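Local coordinates for protein ferredoxin CarAc (Pseudomonas resinovorans, PDB 7BUH) that carries electrons from the reductase CarAd to the terminal oxygenase CarAa of carbazole 1,9a-dioxygenase, by means of a Rieske [2Fe-2S] cluster, at residues 41-47 with 86-91; 17-21 with 52-58; 46-52 with 65-69; 38-42 with 92-96. All blocks are in the same frame, centred on the assembly; numbering follows the deposited sequence. Where two conformers were deposited one is given.

Interaction 1: 41-47 with 86-91. With FES (Fe2/s2 (inorganic) cluster), chain B.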
loop_
_atom_site.group_PDB
_atom_site.type_symbol
_atom_site.label_atom_id
_atom_site.label_comp_id
_atom_site.label_asym_id
_atom_site.label_seq_id
_atom_site.Cartn_x
_atom_site.Cartn_y
_atom_site.Cartn_z
ATOM N N ALA A 41 3.616 -2.204 1.501
ATOM C CA ALA A 41 2.203 -2.026 1.134
ATOM C C ALA A 41 1.561 -0.996 2.046
ATOM O O ALA A 41 1.868 -0.970 3.249
ATOM C CB ALA A 41 1.466 -3.338 1.207
ATOM N N THR A 42 0.669 -0.209 1.484
ATOM C CA THR A 42 -0.199 0.706 2.248
ATOM C C THR A 42 -1.626 0.575 1.726
ATOM O O THR A 42 -1.828 -0.081 0.717
ATOM C CB THR A 42 0.289 2.155 2.086
ATOM O OG1 THR A 42 0.159 2.594 0.727
ATOM C CG2 THR A 42 1.723 2.369 2.516
ATOM N N GLU A 43 -2.566 1.283 2.343
ATOM C CA GLU A 43 -3.818 1.663 1.681
ATOM C C GLU A 43 -3.457 2.307 0.335
ATOM O O GLU A 43 -2.453 3.058 0.246
ATOM C CB GLU A 43 -4.622 2.645 2.536
ATOM C CG GLU A 43 -5.210 2.003 3.761
ATOM C CD GLU A 43 -5.483 2.931 4.945
ATOM O OE1 GLU A 43 -5.207 4.197 4.893
ATOM O OE2 GLU A 43 -5.968 2.363 5.962
ATOM N N ASP A 44 -4.231 2.028 -0.700
ATOM C CA ASP A 44 -4.038 2.654 -2.034
ATOM C C ASP A 44 -4.589 4.089 -2.046
ATOM O O ASP A 44 -4.116 4.923 -2.878
ATOM C CB ASP A 44 -4.762 1.844 -3.104
ATOM C CG ASP A 44 -4.584 2.406 -4.507
ATOM O OD1 ASP A 44 -3.421 2.450 -4.960
ATOM O OD2 ASP A 44 -5.614 2.766 -5.127
ATOM N N THR A 45 -5.606 4.366 -1.237
ATOM C CA THR A 45 -6.372 5.633 -1.336
ATOM C C THR A 45 -5.619 6.716 -0.576
ATOM O O THR A 45 -5.424 6.565 0.602
ATOM C CB THR A 45 -7.808 5.453 -0.856
ATOM O OG1 THR A 45 -8.366 4.331 -1.562
ATOM C CG2 THR A 45 -8.622 6.707 -1.091
ATOM N N CYS A 46 -5.216 7.774 -1.269
ATOM C CA CYS A 46 -4.612 8.965 -0.648
ATOM C C CYS A 46 -5.583 9.501 0.409
ATOM O O CYS A 46 -6.783 9.727 0.087
ATOM C CB CYS A 46 -4.318 10.035 -1.686
ATOM S SG CYS A 46 -3.394 11.398 -0.956
ATOM N N THR A 47 -5.080 9.731 1.616
ATOM C CA THR A 47 -5.929 10.198 2.742
ATOM C C THR A 47 -6.409 11.626 2.509
ATOM O O THR A 47 -7.409 12.013 3.130
ATOM C CB THR A 47 -5.217 10.060 4.082
ATOM O OG1 THR A 47 -4.019 10.826 4.005
ATOM C CG2 THR A 47 -4.988 8.609 4.418
ATOM N N VAL A 86 -2.718 12.986 7.099
ATOM C CA VAL A 86 -3.240 11.761 7.745
ATOM C C VAL A 86 -2.430 10.558 7.268
ATOM O O VAL A 86 -2.408 10.290 6.071
ATOM C CB VAL A 86 -4.735 11.552 7.472
ATOM C CG1 VAL A 86 -5.188 10.243 8.092
ATOM C CG2 VAL A 86 -5.568 12.728 7.957
ATOM N N PRO A 87 -1.740 9.821 8.166
ATOM C CA PRO A 87 -0.964 8.643 7.759
ATOM C C PRO A 87 -1.821 7.519 7.140
ATOM O O PRO A 87 -3.016 7.395 7.440
ATOM C CB PRO A 87 -0.323 8.122 9.056
ATOM C CG PRO A 87 -0.432 9.277 10.029
ATOM C CD PRO A 87 -1.687 10.019 9.625
ATOM N N LEU A 88 -1.202 6.791 6.216
ATOM C CA LEU A 88 -1.748 5.562 5.600
ATOM C C LEU A 88 -1.596 4.411 6.586
ATOM O O LEU A 88 -0.558 4.324 7.258
ATOM C CB LEU A 88 -1.010 5.225 4.300
ATOM C CG LEU A 88 -1.065 6.256 3.192
ATOM C CD1 LEU A 88 0.005 5.984 2.134
ATOM C CD2 LEU A 88 -2.461 6.323 2.583
ATOM N N GLY A 89 -2.562 3.506 6.535
ATOM C CA GLY A 89 -2.442 2.153 7.064
ATOM C C GLY A 89 -1.292 1.454 6.378
ATOM O O GLY A 89 -1.153 1.587 5.148
ATOM N N VAL A 90 -0.505 0.715 7.132
ATOM C CA VAL A 90 0.596 -0.096 6.546
ATOM C C VAL A 90 0.220 -1.575 6.643
ATOM O O VAL A 90 -0.420 -2.000 7.661
ATOM C CB VAL A 90 1.954 0.216 7.191
ATOM C CG1 VAL A 90 2.340 1.680 6.967
ATOM C CG2 VAL A 90 2.001 -0.150 8.656
ATOM N N PHE A 91 0.593 -2.341 5.628
ATOM C CA PHE A 91 0.315 -3.804 5.566
ATOM C C PHE A 91 1.630 -4.536 5.338
ATOM O O PHE A 91 2.366 -4.150 4.444
ATOM C CB PHE A 91 -0.711 -4.133 4.479
ATOM C CG PHE A 91 -2.050 -3.489 4.720
ATOM C CD1 PHE A 91 -2.213 -2.113 4.619
ATOM C CD2 PHE A 91 -3.134 -4.242 5.153
ATOM C CE1 PHE A 91 -3.434 -1.514 4.884
ATOM C CE2 PHE A 91 -4.353 -3.640 5.427
ATOM C CZ PHE A 91 -4.507 -2.279 5.282
HETATM FE FE1 FES B . -4.503 15.275 -2.527
HETATM FE FE2 FES B . -3.387 12.855 -2.726
HETATM S S1 FES B . -5.484 13.373 -3.234
HETATM S S2 FES B . -2.372 14.787 -2.269
HETATM O O HOH W 1 4.742 -3.064 4.297
HETATM O O HOH W 2 -5.381 6.061 7.097
HETATM O O HOH W 3 -3.962 13.539 4.481
#
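E43 holds CG opposite its own carbonyl carbon (chi1 -71°) and runs extended beyond it, which lays its carboxylate beside the backbone of L88 and G89. The setting is an antiparallel strand pair of the Rieske fold, just where it opens toward the cluster. T42 and V90 face each other as a non-hydrogen-bonded pair, and F91 N donates to A41 O at 3.0 Å. Next along, E43 N donates to G89 O at 3.2 Å. G89 N answers with a nearly straight bond (171°) to E43 OE1, also 3.2 Å, coming from above the carboxylate plane. A water ties the same OE1 to P87 O. An alanine in place of E43 has no carboxylate and is likely to leave G89 N without its mate and this water less firmly held. L88 fills the space between the diverging chains. Its CD1 lies 3.7 Å from T42 OG1, a hydroxyl already bonded to E43 O and to Y33. Its CD2 lies 3.6 Å from T45 O. C46 then turns away toward the cluster. At the far end T47 OG1 donates to V86 O at 2.7 Å and accepts from a water that also takes the N-H of V86.

Interaction 2: 17-21 with 52-58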
loop_
_atom_site.group_PDB
_atom_site.type_symbol
_atom_site.label_atom_id
_atom_site.label_comp_id
_atom_site.label_asym_id
_atom_site.label_seq_id
_atom_site.Cartn_x
_atom_site.Cartn_y
_atom_site.Cartn_z
ATOM N N GLY A 17 10.783 0.186 -8.389
ATOM C CA GLY A 17 10.155 1.489 -8.612
ATOM C C GLY A 17 8.780 1.371 -9.239
ATOM O O GLY A 17 8.318 2.386 -9.797
ATOM N N THR A 18 8.083 0.242 -9.069
ATOM C CA THR A 18 6.711 0.049 -9.613
ATOM C C THR A 18 5.718 -0.204 -8.481
ATOM O O THR A 18 6.138 -0.582 -7.385
ATOM C CB THR A 18 6.596 -1.073 -10.649
ATOM O OG1 THR A 18 6.988 -2.330 -10.099
ATOM C CG2 THR A 18 7.400 -0.769 -11.901
ATOM N N ILE A 19 4.436 0.001 -8.772
ATOM C CA ILE A 19 3.323 -0.162 -7.788
ATOM C C ILE A 19 2.286 -1.055 -8.442
ATOM O O ILE A 19 2.055 -0.879 -9.649
ATOM C CB ILE A 19 2.707 1.186 -7.358
ATOM C CG1 ILE A 19 3.753 2.284 -7.115
ATOM C CG2 ILE A 19 1.809 1.037 -6.137
ATOM C CD1 ILE A 19 3.720 3.397 -8.100
ATOM N N ARG A 20 1.659 -1.922 -7.671
ATOM C CA ARG A 20 0.490 -2.739 -8.080
ATOM C C ARG A 20 -0.643 -2.439 -7.117
ATOM O O ARG A 20 -0.422 -2.489 -5.888
ATOM C CB ARG A 20 0.758 -4.242 -7.999
ATOM C CG ARG A 20 1.574 -4.818 -9.146
ATOM C CD ARG A 20 0.688 -5.380 -10.253
ATOM N NE ARG A 20 1.336 -6.465 -10.993
ATOM C CZ ARG A 20 2.425 -6.319 -11.739
ATOM N NH1 ARG A 20 2.923 -7.346 -12.393
ATOM N NH2 ARG A 20 3.014 -5.147 -11.855
ATOM N N ARG A 21 -1.828 -2.209 -7.651
ATOM C CA ARG A 21 -3.048 -2.087 -6.828
ATOM C C ARG A 21 -3.611 -3.480 -6.578
ATOM O O ARG A 21 -3.600 -4.316 -7.479
ATOM C CB ARG A 21 -4.051 -1.168 -7.506
ATOM C CG ARG A 21 -5.350 -0.988 -6.755
ATOM C CD ARG A 21 -6.168 0.060 -7.453
ATOM N NE ARG A 21 -7.465 0.118 -6.841
ATOM C CZ ARG A 21 -8.441 0.870 -7.270
ATOM N NH1 ARG A 21 -8.261 1.623 -8.340
ATOM N NH2 ARG A 21 -9.599 0.832 -6.648
ATOM N N SER A 52 -5.872 7.444 -6.259
ATOM C CA SER A 52 -5.198 6.124 -6.187
ATOM C C SER A 52 -3.679 6.340 -6.191
ATOM O O SER A 52 -3.118 6.769 -7.216
ATOM C CB SER A 52 -5.688 5.219 -7.286
ATOM O OG SER A 52 -5.013 3.987 -7.243
ATOM N N LEU A 53 -3.010 6.008 -5.087
ATOM C CA LEU A 53 -1.532 6.088 -5.016
ATOM C C LEU A 53 -0.843 5.151 -6.020
ATOM O O LEU A 53 0.263 5.475 -6.442
ATOM C CB LEU A 53 -1.059 5.847 -3.579
ATOM C CG LEU A 53 -1.496 6.923 -2.588
ATOM C CD1 LEU A 53 -1.077 6.551 -1.192
ATOM C CD2 LEU A 53 -0.928 8.285 -2.966
ATOM N N SER A 54 -1.455 4.027 -6.396
ATOM C CA SER A 54 -0.874 3.097 -7.401
ATOM C C SER A 54 -0.849 3.747 -8.795
ATOM O O SER A 54 -0.273 3.128 -9.700
ATOM C CB SER A 54 -1.597 1.791 -7.436
ATOM O OG SER A 54 -2.964 2.005 -7.718
ATOM N N GLU A 55 -1.430 4.934 -8.970
ATOM C CA GLU A 55 -1.326 5.714 -10.244
ATOM C C GLU A 55 -0.260 6.806 -10.092
ATOM O O GLU A 55 -0.094 7.622 -11.023
ATOM C CB GLU A 55 -2.700 6.261 -10.627
ATOM C CG GLU A 55 -3.693 5.183 -11.051
ATOM C CD GLU A 55 -5.146 5.653 -11.183
ATOM O OE1 GLU A 55 -5.386 6.885 -11.133
ATOM O OE2 GLU A 55 -6.057 4.787 -11.319
ATOM N N GLY A 56 0.417 6.864 -8.940
ATOM C CA GLY A 56 1.464 7.852 -8.665
ATOM C C GLY A 56 2.849 7.424 -9.111
ATOM O O GLY A 56 2.991 6.577 -10.016
ATOM N N THR A 57 3.851 8.054 -8.519
ATOM C CA THR A 57 5.278 7.953 -8.884
ATOM C C THR A 57 6.062 7.675 -7.615
ATOM O O THR A 57 5.934 8.473 -6.672
ATOM C CB THR A 57 5.758 9.259 -9.529
ATOM O OG1 THR A 57 4.910 9.462 -10.673
ATOM C CG2 THR A 57 7.221 9.206 -9.895
ATOM N N LEU A 58 6.901 6.647 -7.619
ATOM C CA LEU A 58 7.864 6.452 -6.509
ATOM C C LEU A 58 9.113 7.303 -6.725
ATOM O O LEU A 58 9.633 7.384 -7.845
ATOM C CB LEU A 58 8.242 4.976 -6.409
ATOM C CG LEU A 58 7.217 4.094 -5.724
ATOM C CD1 LEU A 58 7.481 2.630 -6.031
ATOM C CD2 LEU A 58 7.206 4.356 -4.212
HETATM O O HOH W 4 7.341 4.997 -9.784
HETATM O O HOH W 5 0.126 0.645 -10.750
HETATM O O HOH W 6 -5.578 2.610 -9.535
#
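I19 and L58 reach toward each other tip to tip, with I19 CG1 3.9 Å from L58 CD1. The same L58 methyl also lies against the backbone of G17 and T18, with L58 CD1 3.7 Å from G17 C. I19 splits its contacts between two branches. CG1 and CD1 go to L58 and to the carbonyl of G56, where CD1 is 3.8 Å from G56 O. CG2, held opposite the backbone N, rests on the short 3-10 turn 53-55, 3.6 Å from S54 CA. A glycine in place of I19 would probably open a gap between this turn and L58, leaving L58 CD1 without the I19 CG1 it packs on. R21 points the same way two residues on. Its chain is fully extended from CG to NE and passes alongside S54 toward S52, with R21 CD 4.1 Å from S52 OG. Both serine hydroxyls are bonded to D44. No direct hydrogen bond joins the two segments; waters do that work. One links G17 O to L58 N, and another donates to both I19 O and S54 O. A third accepts from R21 NH1 and donates to S52 OG and E55 OE2, so arginine and glutamate meet through it. G17 and T18 both face R34 in a G1 beta bulge. Strand 18-24 is an outermost strand of the six-stranded sheet. I19 also touches A31 and Y33 of strand 27-35 and I63 of strand 62-64, and so links the larger sheet to the small one of the cluster-binding part.

Interaction 3: 46-52 with 65-69. With FES (Fe2/s2 (inorganic) cluster), chain B.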
loop_
_atom_site.group_PDB
_atom_site.type_symbol
_atom_site.label_atom_id
_atom_site.label_comp_id
_atom_site.label_asym_id
_atom_site.label_seq_id
_atom_site.Cartn_x
_atom_site.Cartn_y
_atom_site.Cartn_z
ATOM N N CYS A 46 -5.216 7.774 -1.269
ATOM C CA CYS A 46 -4.612 8.965 -0.648
ATOM C C CYS A 46 -5.583 9.501 0.409
ATOM O O CYS A 46 -6.783 9.727 0.087
ATOM C CB CYS A 46 -4.318 10.035 -1.686
ATOM S SG CYS A 46 -3.394 11.398 -0.956
ATOM N N THR A 47 -5.080 9.731 1.616
ATOM C CA THR A 47 -5.929 10.198 2.742
ATOM C C THR A 47 -6.409 11.626 2.509
ATOM O O THR A 47 -7.409 12.013 3.130
ATOM C CB THR A 47 -5.217 10.060 4.082
ATOM O OG1 THR A 47 -4.019 10.826 4.005
ATOM C CG2 THR A 47 -4.988 8.609 4.418
ATOM N N HIS A 48 -5.722 12.382 1.660
ATOM C CA HIS A 48 -6.014 13.808 1.414
ATOM C C HIS A 48 -7.262 13.963 0.532
ATOM O O HIS A 48 -8.246 14.533 0.995
ATOM C CB HIS A 48 -4.789 14.509 0.831
ATOM C CG HIS A 48 -5.073 15.928 0.514
ATOM N ND1 HIS A 48 -5.152 16.353 -0.795
ATOM C CD2 HIS A 48 -5.332 16.995 1.307
ATOM C CE1 HIS A 48 -5.393 17.663 -0.798
ATOM N NE2 HIS A 48 -5.552 18.065 0.483
ATOM N N GLY A 49 -7.211 13.562 -0.729
ATOM C CA GLY A 49 -8.302 13.826 -1.687
ATOM C C GLY A 49 -8.664 12.630 -2.558
ATOM O O GLY A 49 -9.134 12.870 -3.711
ATOM N N ILE A 50 -8.447 11.399 -2.069
ATOM C CA ILE A 50 -9.140 10.170 -2.550
ATOM C C ILE A 50 -8.533 9.640 -3.858
ATOM O O ILE A 50 -9.161 8.775 -4.504
ATOM C CB ILE A 50 -10.642 10.475 -2.727
ATOM C CG1 ILE A 50 -11.272 10.995 -1.433
ATOM C CG2 ILE A 50 -11.384 9.279 -3.261
ATOM C CD1 ILE A 50 -11.123 10.066 -0.251
ATOM N N ALA A 51 -7.346 10.085 -4.228
ATOM C CA ALA A 51 -6.651 9.592 -5.431
ATOM C C ALA A 51 -6.175 8.161 -5.179
ATOM O O ALA A 51 -6.062 7.742 -4.008
ATOM C CB ALA A 51 -5.505 10.489 -5.779
ATOM N N SER A 52 -5.872 7.444 -6.259
ATOM C CA SER A 52 -5.198 6.124 -6.187
ATOM C C SER A 52 -3.679 6.340 -6.191
ATOM O O SER A 52 -3.118 6.769 -7.216
ATOM C CB SER A 52 -5.688 5.219 -7.286
ATOM O OG SER A 52 -5.013 3.987 -7.243
ATOM N N CYS A 65 1.594 11.225 -4.721
ATOM C CA CYS A 65 0.178 11.164 -5.119
ATOM C C CYS A 65 -0.005 11.857 -6.470
ATOM O O CYS A 65 0.472 12.974 -6.655
ATOM C CB CYS A 65 -0.683 11.885 -4.089
ATOM S SG CYS A 65 -2.421 11.871 -4.574
ATOM N N PRO A 66 -0.728 11.262 -7.431
ATOM C CA PRO A 66 -0.902 11.902 -8.738
ATOM C C PRO A 66 -1.856 13.104 -8.742
ATOM O O PRO A 66 -1.811 13.871 -9.688
ATOM C CB PRO A 66 -1.456 10.743 -9.582
ATOM C CG PRO A 66 -2.221 9.893 -8.615
ATOM C CD PRO A 66 -1.397 9.956 -7.348
ATOM N N PHE A 67 -2.698 13.295 -7.723
ATOM C CA PHE A 67 -3.752 14.334 -7.798
ATOM C C PHE A 67 -3.159 15.694 -7.389
ATOM O O PHE A 67 -3.192 16.628 -8.266
ATOM C CB PHE A 67 -5.007 13.894 -7.046
ATOM C CG PHE A 67 -6.243 14.552 -7.592
ATOM C CD1 PHE A 67 -6.603 14.385 -8.927
ATOM C CD2 PHE A 67 -7.002 15.401 -6.802
ATOM C CE1 PHE A 67 -7.719 15.032 -9.441
ATOM C CE2 PHE A 67 -8.117 16.047 -7.319
ATOM C CZ PHE A 67 -8.476 15.855 -8.633
ATOM N N HIS A 68 -2.599 15.813 -6.180
ATOM C CA HIS A 68 -2.073 17.100 -5.648
ATOM C C HIS A 68 -0.589 17.038 -5.302
ATOM O O HIS A 68 -0.108 18.009 -4.723
ATOM C CB HIS A 68 -2.801 17.592 -4.391
ATOM C CG HIS A 68 -4.275 17.660 -4.555
ATOM N ND1 HIS A 68 -5.120 16.840 -3.843
ATOM C CD2 HIS A 68 -5.050 18.416 -5.366
ATOM C CE1 HIS A 68 -6.369 17.098 -4.201
ATOM N NE2 HIS A 68 -6.349 18.069 -5.133
ATOM N N GLY A 69 0.108 15.952 -5.619
ATOM C CA GLY A 69 1.553 15.884 -5.327
ATOM C C GLY A 69 1.871 15.858 -3.834
ATOM O O GLY A 69 3.039 16.086 -3.475
HETATM FE FE1 FES B . -4.503 15.275 -2.527
HETATM FE FE2 FES B . -3.387 12.855 -2.726
HETATM S S1 FES B . -5.484 13.373 -3.234
HETATM S S2 FES B . -2.372 14.787 -2.269
#
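This is the Rieske [2Fe-2S] site, built from two loops that carry the paired family motifs Cys-X-His and Cys-X-X-His. C46 and H48 come from one loop, C65 and H68 from the other. Each loop gives one ligand to each iron. H48 ND1 and H68 ND1 both bind FE1 at 2.1 Å. C46 SG and C65 SG both bind FE2 at 2.3 Å. Both cysteines hold SG anti to the backbone N (chi1 close to 180°), which points the two sulfurs at that iron. The imidazole planes are 84° apart and their centroids 4.8 Å. H68 ND1 lies at the edge of the H48 ring, 3.1 Å from H48 ND1. These nitrogens are close because they share a metal, not through a hydrogen bond. Both histidines are exposed, consistent with electrons passing on this side. The cysteines are buried. F67 N donates to C65 SG at 3.5 Å and 166°, and H48 N makes a weak bond to C46 SG. Such N-H groups would be expected to help stabilise negative charge on the reduced centre. G49 N also approaches the bridging sulfide S1, at 3.0 Å. The first loop keeps its shape through C46 N bonded to A51 O and I50 N bonded to C46 O. P83 and C84 belong to the same pocket. Between the loops the A51 methyl lies near the bridging sulfide S1, with A51 CB 3.6 Å from C65 SG. Further out the P66 ring closes on the next carbonyl, with P66 CG 3.5 Å from S52 O.

Interaction 4: 38-42 with 92-96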
loop_
_atom_site.group_PDB
_atom_site.type_symbol
_atom_site.label_atom_id
_atom_site.label_comp_id
_atom_site.label_asym_id
_atom_site.label_seq_id
_atom_site.Cartn_x
_atom_site.Cartn_y
_atom_site.Cartn_z
ATOM N N GLN A 38 13.000 -4.595 -2.220
ATOM C CA GLN A 38 12.148 -4.751 -1.030
ATOM C C GLN A 38 10.727 -4.362 -1.438
ATOM O O GLN A 38 10.547 -3.604 -2.397
ATOM C CB GLN A 38 12.636 -3.933 0.168
ATOM C CG GLN A 38 14.042 -4.303 0.617
ATOM C CD GLN A 38 14.591 -3.305 1.616
ATOM O OE1 GLN A 38 14.003 -2.256 1.877
ATOM N NE2 GLN A 38 15.724 -3.638 2.210
ATOM N N PHE A 39 9.778 -4.946 -0.742
ATOM C CA PHE A 39 8.325 -4.783 -0.988
ATOM C C PHE A 39 7.666 -4.186 0.244
ATOM O O PHE A 39 7.969 -4.633 1.364
ATOM C CB PHE A 39 7.694 -6.129 -1.352
ATOM C CG PHE A 39 8.193 -6.688 -2.654
ATOM C CD1 PHE A 39 9.334 -7.485 -2.693
ATOM C CD2 PHE A 39 7.526 -6.385 -3.838
ATOM C CE1 PHE A 39 9.783 -7.998 -3.910
ATOM C CE2 PHE A 39 7.961 -6.920 -5.043
ATOM C CZ PHE A 39 9.110 -7.697 -5.067
ATOM N N TYR A 40 6.754 -3.231 0.031
ATOM C CA TYR A 40 5.977 -2.540 1.091
ATOM C C TYR A 40 4.539 -2.425 0.590
ATOM O O TYR A 40 4.291 -2.553 -0.632
ATOM C CB TYR A 40 6.596 -1.175 1.418
ATOM C CG TYR A 40 8.000 -1.318 1.929
ATOM C CD1 TYR A 40 8.231 -1.720 3.247
ATOM C CD2 TYR A 40 9.090 -1.204 1.079
ATOM C CE1 TYR A 40 9.521 -1.935 3.720
ATOM C CE2 TYR A 40 10.382 -1.401 1.547
ATOM C CZ TYR A 40 10.596 -1.770 2.867
ATOM O OH TYR A 40 11.859 -2.021 3.319
ATOM N N ALA A 41 3.616 -2.204 1.501
ATOM C CA ALA A 41 2.203 -2.026 1.134
ATOM C C ALA A 41 1.561 -0.996 2.046
ATOM O O ALA A 41 1.868 -0.970 3.249
ATOM C CB ALA A 41 1.466 -3.338 1.207
ATOM N N THR A 42 0.669 -0.209 1.484
ATOM C CA THR A 42 -0.199 0.706 2.248
ATOM C C THR A 42 -1.626 0.575 1.726
ATOM O O THR A 42 -1.828 -0.081 0.717
ATOM C CB THR A 42 0.289 2.155 2.086
ATOM O OG1 THR A 42 0.159 2.594 0.727
ATOM C CG2 THR A 42 1.723 2.369 2.516
ATOM N N GLU A 92 1.873 -5.599 6.098
ATOM C CA GLU A 92 3.009 -6.532 5.881
ATOM C C GLU A 92 2.974 -7.155 4.473
ATOM O O GLU A 92 1.877 -7.465 3.945
ATOM C CB GLU A 92 2.994 -7.632 6.944
ATOM C CG GLU A 92 4.272 -8.452 6.964
ATOM C CD GLU A 92 4.354 -9.462 8.111
ATOM O OE1 GLU A 92 3.503 -9.375 9.040
ATOM O OE2 GLU A 92 5.258 -10.341 8.074
ATOM N N VAL A 93 4.147 -7.312 3.869
ATOM C CA VAL A 93 4.341 -7.958 2.539
ATOM C C VAL A 93 5.362 -9.075 2.711
ATOM O O VAL A 93 6.428 -8.793 3.281
ATOM C CB VAL A 93 4.810 -6.984 1.448
ATOM C CG1 VAL A 93 4.979 -7.729 0.120
ATOM C CG2 VAL A 93 3.856 -5.811 1.290
ATOM N N GLU A 94 5.029 -10.291 2.280
ATOM C CA GLU A 94 5.972 -11.450 2.307
ATOM C C GLU A 94 6.099 -11.977 0.884
ATOM O O GLU A 94 5.060 -12.170 0.244
ATOM C CB GLU A 94 5.476 -12.544 3.257
ATOM C CG GLU A 94 5.777 -12.260 4.732
ATOM C CD GLU A 94 5.241 -13.225 5.808
ATOM O OE1 GLU A 94 5.360 -12.879 7.016
ATOM O OE2 GLU A 94 4.709 -14.323 5.470
ATOM N N VAL A 95 7.323 -12.271 0.434
ATOM C CA VAL A 95 7.558 -13.067 -0.804
ATOM C C VAL A 95 7.633 -14.536 -0.376
ATOM O O VAL A 95 8.430 -14.848 0.483
ATOM C CB VAL A 95 8.813 -12.623 -1.558
ATOM C CG1 VAL A 95 8.929 -13.350 -2.890
ATOM C CG2 VAL A 95 8.828 -11.115 -1.744
ATOM N N LYS A 96 6.729 -15.358 -0.888
ATOM C CA LYS A 96 6.628 -16.797 -0.549
ATOM C C LYS A 96 6.728 -17.586 -1.857
ATOM O O LYS A 96 5.894 -17.377 -2.782
ATOM C CB LYS A 96 5.325 -17.081 0.208
ATOM C CG LYS A 96 4.966 -16.216 1.413
ATOM C CD LYS A 96 3.461 -16.344 1.769
ATOM C CE LYS A 96 2.807 -15.229 2.579
ATOM N NZ LYS A 96 2.969 -15.362 4.040
HETATM O O HOH W 7 6.499 -5.204 4.045
#
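Strands 38-42 and 93-96 run roughly antiparallel but splay, their axes at 136° and 6.8 Å apart at closest approach. The nearest CA atoms are those of Y40 and V93, 5.8 Å apart. No direct hydrogen bond crosses here. A water takes the N-H of V93 and donates to F39 O, standing in where the backbones have drawn apart. V93 carries the contact with both methyls. Its CG1, opposite the backbone N (chi1 -180°), lies 3.5 Å from F39 CB. Its CG2 presses on the A41 methyl, with V93 CG2 to A41 CB at 3.4 Å, tighter than usual for two carbons. The V93 side chain is therefore wedged between two residues of one face of strand 38-42. Beyond it V95 meets F39 at about a right angle, with V95 CG2 3.8 Å from F39 CD1 on the ring. F39 and V93 both also touch V100 of strand 99-103, and A11 and M14 lie against F39 as well. The contact is apolar packing away from the cluster. It joins two neighbouring strands of the six-stranded antiparallel sheet, the larger of the two sheets of this Rieske fold.

Overall arrangement
Interactions 1 and 4 share A41 and T42 and follow the same two strands, 38-43 and 90-96; their centres are 14 Å apart. Interaction 1 leads on to the cluster: C46 and T47 pass straight into interaction 3, whose centre is about 11 Å away. Interaction 2 touches interaction 1 directly. D44 of interaction 1 meets it through OD2 and S52 OG, 2.5 Å apart, probably a hydrogen bond. L53 packs its CD1 3.5 Å from L88 CD1 and touches both cluster cysteines, C46 and C65. Interaction 4 lies farthest from the iron site, its centre about 22 Å from that of interaction 3.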